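Local structure of phosphoribosylglycinamide synthetase (Anaerococcus prevotii, 4DIM) at residues Lys8-Leu22 with Val67-Cys79. The protein probably acts as an ATP-dependent ligase of the ATP-grasp family, binding ATP and a metal ion. Residues are numbered along the deposited sequence; the frame is centred on the assembly and turned at random.
Sequences KRLLILGAGRGQLGL and VKDLNLDGAATCC
Two nitrogens of Arg9 converge on the carbonyl O of Leu70: NE lies 3.0 Å and NH1 2.9 Å from this oxygen, which sits at the guanidinium edge and near its plane. A bend at chi3 (63°) brings that edge to the loop, where NE passes 3.5 Å from Asn71 CB. Arginine suits the place: its long chain carries NE and NH1 to one carbonyl, and NH1 also forms a salt bridge with Glu51. With an alanine here, Leu70 O would probably lose both donors and Glu51 its positive partner. The Arg9 backbone is held by Asp73, whose OD2 takes the Arg9 N-H through its anti lone pair almost in line (3.0 Å, 174°), while Asp73 N donates to Arg9 O.

From there the strands run parallel. Leu11 N bonds to Gly74 O, Ala76 N to Leu11 O, and Leu13 N to Ala76 O at 2.8 Å. Gly74 leaves room for Leu10, whose CD1 lies 3.4 Å from Gly74 C. On the other face Leu11 CB packs against Leu72 CD1 (3.6 Å) and its CD2 meets Val67 CG1; small Ala75 admits Leu13 CD1 and faces helix 84-94. Farther on, Thr77 OG1, anti to its own N (chi1 -166°), donates to Leu13 O, prolonging the pairing with a hydroxyl. Leu22 CD2 fits against the CB atoms of Ala76 and Cys78, joining helix 20-29 to the sheet.

Strand 9-13, the glycine-rich turn through Gly16 and Gly18, and helix 20-29, which carries Gly21, resemble the opening of a Rossmann-like fold, consistent with the N-terminal domain of ATP-grasp ligases.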
loop_
_atom_site.group_PDB
_atom_site.type_symbol
_atom_site.label_atom_id
_atom_site.label_comp_id
_atom_site.label_asym_id
_atom_site.label_seq_id
_atom_site.Cartn_x
_atom_site.Cartn_y
_atom_site.Cartn_z
ATOM N N LYS A 8 -18.089 3.178 20.883
ATOM C CA LYS A 8 -17.330 1.948 20.598
ATOM C C LYS A 8 -15.854 2.304 20.505
ATOM O O LYS A 8 -15.545 3.338 19.922
ATOM C CB LYS A 8 -17.802 1.327 19.271
ATOM C CG LYS A 8 -19.126 0.569 19.336
ATOM C CD LYS A 8 -18.968 -0.911 19.028
ATOM C CE LYS A 8 -20.272 -1.559 18.627
ATOM N NZ LYS A 8 -20.088 -2.993 18.231
ATOM N N ARG A 9 -14.948 1.465 21.040
ATOM C CA ARG A 9 -13.508 1.781 21.111
ATOM C C ARG A 9 -12.684 1.092 20.027
ATOM O O ARG A 9 -12.635 -0.131 19.974
ATOM C CB ARG A 9 -12.943 1.405 22.505
ATOM C CG ARG A 9 -13.615 2.165 23.670
ATOM C CD ARG A 9 -13.358 1.562 25.043
ATOM N NE ARG A 9 -11.937 1.570 25.419
ATOM C CZ ARG A 9 -11.291 2.592 25.989
ATOM N NH1 ARG A 9 -9.996 2.492 26.267
ATOM N NH2 ARG A 9 -11.933 3.722 26.281
ATOM N N LEU A 10 -11.980 1.881 19.203
ATOM C CA LEU A 10 -11.154 1.341 18.125
ATOM C C LEU A 10 -9.763 1.786 18.333
ATOM O O LEU A 10 -9.540 2.987 18.335
ATOM C CB LEU A 10 -11.651 1.815 16.726
ATOM C CG LEU A 10 -10.820 1.369 15.505
ATOM C CD1 LEU A 10 -11.010 -0.068 15.217
ATOM C CD2 LEU A 10 -11.130 2.216 14.291
ATOM N N LEU A 11 -8.817 0.848 18.382
ATOM C CA LEU A 11 -7.397 1.164 18.482
ATOM C C LEU A 11 -6.867 1.225 17.079
ATOM O O LEU A 11 -6.998 0.249 16.334
ATOM C CB LEU A 11 -6.635 0.113 19.321
ATOM C CG LEU A 11 -5.098 0.089 19.168
ATOM C CD1 LEU A 11 -4.417 1.202 20.016
ATOM C CD2 LEU A 11 -4.545 -1.285 19.501
ATOM N N ILE A 12 -6.310 2.365 16.681
ATOM C CA ILE A 12 -5.733 2.485 15.355
ATOM C C ILE A 12 -4.245 2.368 15.525
ATOM O O ILE A 12 -3.658 3.191 16.219
ATOM C CB ILE A 12 -6.148 3.758 14.621
ATOM C CG1 ILE A 12 -7.670 3.751 14.343
ATOM C CG2 ILE A 12 -5.336 3.868 13.320
ATOM C CD1 ILE A 12 -8.302 5.165 14.104
ATOM N N LEU A 13 -3.625 1.364 14.898
ATOM C CA LEU A 13 -2.179 1.153 15.018
ATOM C C LEU A 13 -1.470 2.059 14.047
ATOM O O LEU A 13 -1.585 1.859 12.838
ATOM C CB LEU A 13 -1.796 -0.303 14.744
ATOM C CG LEU A 13 -2.162 -1.314 15.816
ATOM C CD1 LEU A 13 -3.640 -1.706 15.719
ATOM C CD2 LEU A 13 -1.343 -2.552 15.681
ATOM N N GLY A 14 -0.807 3.071 14.580
ATOM C CA GLY A 14 -0.068 4.061 13.824
ATOM C C GLY A 14 -0.809 5.369 13.835
ATOM O O GLY A 14 -2.038 5.360 13.867
ATOM N N ALA A 15 -0.075 6.514 13.832
ATOM C CA ALA A 15 -0.703 7.839 13.780
ATOM C C ALA A 15 0.142 8.838 13.015
ATOM O O ALA A 15 0.257 9.973 13.448
ATOM C CB ALA A 15 -1.008 8.344 15.172
ATOM N N GLY A 16 0.606 8.452 11.826
ATOM C CA GLY A 16 1.325 9.334 10.906
ATOM C C GLY A 16 0.430 10.225 10.042
ATOM O O GLY A 16 -0.775 10.005 9.946
ATOM N N ARG A 17 1.007 11.258 9.381
ATOM C CA ARG A 17 0.221 12.161 8.481
ATOM C C ARG A 17 -0.622 11.355 7.467
ATOM O O ARG A 17 -1.794 11.662 7.256
ATOM C CB ARG A 17 1.112 13.210 7.753
ATOM C CG ARG A 17 1.759 12.756 6.436
ATOM C CD ARG A 17 2.943 13.631 6.017
ATOM N NE ARG A 17 3.687 13.020 4.905
ATOM C CZ ARG A 17 4.837 13.474 4.400
ATOM N NH1 ARG A 17 5.409 14.571 4.897
ATOM N NH2 ARG A 17 5.423 12.835 3.392
ATOM N N GLY A 18 -0.076 10.255 6.982
ATOM C CA GLY A 18 -0.795 9.390 6.053
ATOM C C GLY A 18 -1.867 8.514 6.658
ATOM O O GLY A 18 -2.356 7.621 5.973
ATOM N N GLN A 19 -2.261 8.728 7.933
ATOM C CA GLN A 19 -3.274 7.874 8.554
ATOM C C GLN A 19 -4.425 8.634 9.191
ATOM O O GLN A 19 -5.278 7.977 9.785
ATOM C CB GLN A 19 -2.598 7.009 9.576
ATOM C CG GLN A 19 -1.579 6.100 8.896
ATOM C CD GLN A 19 -0.978 5.172 9.877
ATOM O OE1 GLN A 19 0.133 5.465 10.380
ATOM N NE2 GLN A 19 -1.763 4.099 10.219
ATOM N N LEU A 20 -4.565 9.964 8.917
ATOM C CA LEU A 20 -5.623 10.758 9.528
ATOM C C LEU A 20 -7.025 10.504 8.969
ATOM O O LEU A 20 -7.989 10.932 9.601
ATOM C CB LEU A 20 -5.316 12.280 9.539
ATOM C CG LEU A 20 -5.152 13.122 8.278
ATOM C CD1 LEU A 20 -6.457 13.169 7.387
ATOM C CD2 LEU A 20 -4.764 14.561 8.681
ATOM N N GLY A 21 -7.146 9.817 7.843
ATOM C CA GLY A 21 -8.441 9.553 7.226
ATOM C C GLY A 21 -9.283 8.577 8.015
ATOM O O GLY A 21 -10.511 8.709 8.120
ATOM N N LEU A 22 -8.615 7.588 8.566
ATOM C CA LEU A 22 -9.282 6.606 9.376
ATOM C C LEU A 22 -9.658 7.179 10.747
ATOM O O LEU A 22 -10.702 6.811 11.288
ATOM C CB LEU A 22 -8.378 5.416 9.482
ATOM C CG LEU A 22 -8.895 4.211 10.142
ATOM C CD1 LEU A 22 -10.108 3.653 9.404
ATOM C CD2 LEU A 22 -7.831 3.204 10.192
ATOM N N VAL A 67 -2.807 -4.405 24.969
ATOM C CA VAL A 67 -4.225 -4.302 24.566
ATOM C C VAL A 67 -5.206 -5.019 25.490
ATOM O O VAL A 67 -6.423 -4.854 25.346
ATOM C CB VAL A 67 -4.443 -4.799 23.122
ATOM C CG1 VAL A 67 -3.604 -3.985 22.150
ATOM C CG2 VAL A 67 -4.174 -6.305 22.960
ATOM N N LYS A 68 -4.711 -5.827 26.397
ATOM C CA LYS A 68 -5.592 -6.568 27.297
ATOM C C LYS A 68 -6.403 -5.629 28.203
ATOM O O LYS A 68 -7.592 -5.887 28.444
ATOM C CB LYS A 68 -4.797 -7.592 28.132
ATOM C CG LYS A 68 -4.779 -9.002 27.488
ATOM C CD LYS A 68 -6.133 -9.783 27.635
ATOM C CE LYS A 68 -6.153 -11.099 26.877
ATOM N NZ LYS A 68 -7.534 -11.599 26.626
ATOM N N ASP A 69 -5.784 -4.503 28.632
ATOM C CA ASP A 69 -6.449 -3.528 29.489
ATOM C C ASP A 69 -6.956 -2.293 28.702
ATOM O O ASP A 69 -7.359 -1.333 29.343
ATOM C CB ASP A 69 -5.503 -3.118 30.626
ATOM C CG ASP A 69 -5.072 -4.287 31.516
ATOM O OD1 ASP A 69 -5.838 -4.647 32.457
ATOM O OD2 ASP A 69 -3.976 -4.842 31.278
ATOM N N LEU A 70 -7.058 -2.344 27.343
ATOM C CA LEU A 70 -7.557 -1.197 26.574
ATOM C C LEU A 70 -9.064 -1.274 26.215
ATOM O O LEU A 70 -9.586 -0.308 25.648
ATOM C CB LEU A 70 -6.720 -0.962 25.302
ATOM C CG LEU A 70 -5.267 -0.461 25.541
ATOM C CD1 LEU A 70 -4.555 -0.270 24.242
ATOM C CD2 LEU A 70 -5.215 0.833 26.388
ATOM N N ASN A 71 -9.789 -2.341 26.600
ATOM C CA ASN A 71 -11.249 -2.389 26.436
ATOM C C ASN A 71 -11.675 -2.154 24.984
ATOM O O ASN A 71 -12.673 -1.474 24.718
ATOM C CB ASN A 71 -11.892 -1.328 27.355
ATOM C CG ASN A 71 -12.781 -1.889 28.401
ATOM O OD1 ASN A 71 -12.302 -2.359 29.422
ATOM N ND2 ASN A 71 -14.091 -1.814 28.199
ATOM N N LEU A 72 -10.968 -2.773 24.052
ATOM C CA LEU A 72 -11.265 -2.556 22.645
ATOM C C LEU A 72 -12.462 -3.338 22.113
ATOM O O LEU A 72 -12.792 -4.423 22.582
ATOM C CB LEU A 72 -10.049 -2.921 21.785
ATOM C CG LEU A 72 -8.723 -2.307 22.201
ATOM C CD1 LEU A 72 -7.668 -2.764 21.287
ATOM C CD2 LEU A 72 -8.807 -0.796 22.267
ATOM N N ASP A 73 -13.094 -2.755 21.095
ATOM C CA ASP A 73 -14.155 -3.366 20.297
ATOM C C ASP A 73 -13.558 -3.819 18.965
ATOM O O ASP A 73 -14.009 -4.828 18.423
ATOM C CB ASP A 73 -15.333 -2.412 20.098
ATOM C CG ASP A 73 -16.106 -2.253 21.388
ATOM O OD1 ASP A 73 -16.696 -3.256 21.851
ATOM O OD2 ASP A 73 -16.043 -1.150 21.983
ATOM N N GLY A 74 -12.531 -3.108 18.484
ATOM C CA GLY A 74 -11.803 -3.466 17.278
ATOM C C GLY A 74 -10.428 -2.833 17.193
ATOM O O GLY A 74 -10.018 -2.049 18.047
ATOM N N ALA A 75 -9.707 -3.164 16.127
ATOM C CA ALA A 75 -8.414 -2.552 15.835
ATOM C C ALA A 75 -8.224 -2.451 14.335
ATOM O O ALA A 75 -8.781 -3.227 13.550
ATOM C CB ALA A 75 -7.260 -3.301 16.479
ATOM N N ALA A 76 -7.496 -1.419 13.942
ATOM C CA ALA A 76 -7.275 -1.181 12.537
ATOM C C ALA A 76 -5.930 -0.551 12.302
ATOM O O ALA A 76 -5.328 0.014 13.199
ATOM C CB ALA A 76 -8.381 -0.292 11.998
ATOM N N THR A 77 -5.432 -0.734 11.111
ATOM C CA THR A 77 -4.185 -0.139 10.644
ATOM C C THR A 77 -4.479 0.222 9.253
ATOM O O THR A 77 -5.465 -0.253 8.694
ATOM C CB THR A 77 -2.960 -1.058 10.815
ATOM O OG1 THR A 77 -1.757 -0.282 10.652
ATOM C CG2 THR A 77 -2.950 -2.212 9.849
ATOM N N CYS A 78 -3.689 1.107 8.701
ATOM C CA CYS A 78 -3.929 1.540 7.353
ATOM C C CYS A 78 -2.686 2.222 6.835
ATOM O O CYS A 78 -1.855 2.665 7.624
ATOM C CB CYS A 78 -5.179 2.439 7.309
ATOM S SG CYS A 78 -4.870 4.231 7.209
ATOM N N CYS A 79 -2.484 2.127 5.517
ATOM C CA CYS A 79 -1.470 2.805 4.727
ATOM C C CYS A 79 -0.022 2.388 4.997
ATOM O O CYS A 79 0.850 2.893 4.299
ATOM C CB CYS A 79 -1.653 4.315 4.872
ATOM S SG CYS A 79 -3.275 4.908 4.256
#